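Local structure of N-alpha-acetyltransferase 35, NatC auxiliary subunit (Saccharomyces cerevisiae, 6YGA) at residues M442-M447 and G596-P601. The protein serves as the auxiliary subunit MAK10 of the NatC complex, which acetylates the N-terminal methionine of the L-A virus Gag protein. Numbering follows the deposited sequence.
Sequences MKLSSM and GVPELP
A loop with a cis-proline packs against one face of helix 433-456, within the TPR-like helical region of the protein. Lys443, Leu444 and Met447 of the helix meet Val597 and Pro598 of the loop. The polar link is a hydrogen bond from Lys443 NZ to Val597 O, 2.9 Å long. The amine approaches almost in line with the carbonyl, with a C=O...N angle of 161°. The lysine chain starts out extended, with CG anti to the backbone N, and then bends at chi3 (70°), which carries NZ to the loop. The same buried NZ forms a salt bridge with Asp421, which probably stabilises its positive charge, and a hydrogen bond with Gln424, both on helix 406-429, and so ties the loop to two helices.

The peptide bond before Pro598 is cis. The proline ring presents its CG and CD edge to the helix. Leu444 CD1 touches Pro598 CG at 4.1 Å, and the two side chains meet at a slant. Met447, a selenomethionine, brings its SE atom to 4.2 Å from Pro598 CD. Tyr440, one turn before Leu444 on the same helix, also touches Val597 and Pro598.

The loop joins helix 581-588 to helix 603-613. Helix 465-506 packs on Leu444 through Leu475 and Leu479, on Met447 through Tyr471, and hydrogen-bonds to Glu599 O through Tyr474 OH.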
loop_
_atom_site.group_PDB
_atom_site.type_symbol
_atom_site.label_atom_id
_atom_site.label_comp_id
_atom_site.label_asym_id
_atom_site.label_seq_id
_atom_site.Cartn_x
_atom_site.Cartn_y
_atom_site.Cartn_z
HETATM N N MSE B 442 -11.751 22.393 -3.489
HETATM C CA MSE B 442 -11.374 21.030 -3.141
HETATM C C MSE B 442 -10.652 20.328 -4.286
HETATM O O MSE B 442 -9.669 19.620 -4.063
HETATM C CB MSE B 442 -12.606 20.228 -2.731
HETATM C CG MSE B 442 -13.256 20.736 -1.461
HETATM SE SE MSE B 442 -12.130 20.435 0.101
HETATM C CE MSE B 442 -12.216 18.488 0.117
ATOM N N LYS B 443 -11.138 20.522 -5.513
ATOM C CA LYS B 443 -10.490 19.896 -6.661
ATOM C C LYS B 443 -9.071 20.419 -6.846
ATOM O O LYS B 443 -8.125 19.640 -7.002
ATOM C CB LYS B 443 -11.312 20.132 -7.927
ATOM C CG LYS B 443 -10.780 19.388 -9.140
ATOM C CD LYS B 443 -11.511 19.793 -10.399
ATOM C CE LYS B 443 -11.158 21.213 -10.803
ATOM N NZ LYS B 443 -11.925 21.641 -12.003
ATOM N N LEU B 444 -8.903 21.745 -6.819
ATOM C CA LEU B 444 -7.592 22.331 -7.080
ATOM C C LEU B 444 -6.617 22.038 -5.943
ATOM O O LEU B 444 -5.426 21.806 -6.185
ATOM C CB LEU B 444 -7.735 23.834 -7.314
ATOM C CG LEU B 444 -6.496 24.560 -7.838
ATOM C CD1 LEU B 444 -5.842 23.762 -8.956
ATOM C CD2 LEU B 444 -6.868 25.952 -8.325
ATOM N N SER B 445 -7.104 22.043 -4.697
ATOM C CA SER B 445 -6.273 21.623 -3.570
ATOM C C SER B 445 -5.872 20.159 -3.701
ATOM O O SER B 445 -4.751 19.780 -3.344
ATOM C CB SER B 445 -7.013 21.846 -2.252
ATOM O OG SER B 445 -7.165 23.223 -1.969
ATOM N N SER B 446 -6.780 19.320 -4.200
ATOM C CA SER B 446 -6.449 17.912 -4.386
ATOM C C SER B 446 -5.450 17.731 -5.521
ATOM O O SER B 446 -4.564 16.872 -5.438
ATOM C CB SER B 446 -7.718 17.100 -4.647
ATOM O OG SER B 446 -8.548 17.065 -3.499
HETATM N N MSE B 447 -5.569 18.526 -6.580
HETATM C CA MSE B 447 -4.623 18.467 -7.691
HETATM C C MSE B 447 -3.212 18.790 -7.211
HETATM O O MSE B 447 -2.243 18.138 -7.600
HETATM C CB MSE B 447 -5.026 19.434 -8.809
HETATM C CG MSE B 447 -6.330 19.094 -9.518
HETATM SE SE MSE B 447 -6.924 20.518 -10.725
HETATM C CE MSE B 447 -5.624 20.300 -12.160
ATOM N N GLY B 596 -10.771 20.704 -17.146
ATOM C CA GLY B 596 -10.908 21.885 -17.974
ATOM C C GLY B 596 -10.354 23.149 -17.353
ATOM O O GLY B 596 -9.699 23.945 -18.034
ATOM N N VAL B 597 -10.612 23.356 -16.063
ATOM C CA VAL B 597 -10.199 24.569 -15.366
ATOM C C VAL B 597 -9.493 24.177 -14.075
ATOM O O VAL B 597 -10.094 23.519 -13.221
ATOM C CB VAL B 597 -11.380 25.502 -15.067
ATOM C CG1 VAL B 597 -10.897 26.734 -14.331
ATOM C CG2 VAL B 597 -12.077 25.895 -16.359
ATOM N N PRO B 598 -8.214 24.537 -13.885
ATOM C CA PRO B 598 -7.410 25.257 -14.880
ATOM C C PRO B 598 -6.876 24.327 -15.967
ATOM O O PRO B 598 -6.525 23.187 -15.665
ATOM C CB PRO B 598 -6.254 25.846 -14.052
ATOM C CG PRO B 598 -6.465 25.375 -12.632
ATOM C CD PRO B 598 -7.435 24.240 -12.675
ATOM N N GLU B 599 -6.815 24.806 -17.207
ATOM C CA GLU B 599 -6.381 23.958 -18.309
ATOM C C GLU B 599 -4.941 23.500 -18.111
ATOM O O GLU B 599 -4.094 24.239 -17.602
ATOM C CB GLU B 599 -6.510 24.704 -19.638
ATOM C CG GLU B 599 -5.755 26.022 -19.679
ATOM C CD GLU B 599 -5.577 26.548 -21.087
ATOM O OE1 GLU B 599 -6.097 25.916 -22.029
ATOM O OE2 GLU B 599 -4.913 27.593 -21.255
ATOM N N LEU B 600 -4.672 22.271 -18.508
ATOM C CA LEU B 600 -3.309 21.769 -18.517
ATOM C C LEU B 600 -2.507 22.512 -19.577
ATOM O O LEU B 600 -2.886 22.484 -20.755
ATOM C CB LEU B 600 -3.302 20.271 -18.797
ATOM C CG LEU B 600 -1.944 19.634 -19.090
ATOM C CD1 LEU B 600 -1.019 19.754 -17.891
ATOM C CD2 LEU B 600 -2.125 18.177 -19.497
ATOM N N PRO B 601 -1.421 23.194 -19.217
ATOM C CA PRO B 601 -0.619 23.883 -20.234
ATOM C C PRO B 601 -0.075 22.909 -21.266
ATOM O O PRO B 601 0.270 21.766 -20.957
ATOM C CB PRO B 601 0.510 24.525 -19.420
ATOM C CG PRO B 601 -0.054 24.666 -18.046
ATOM C CD PRO B 601 -0.933 23.463 -17.853
#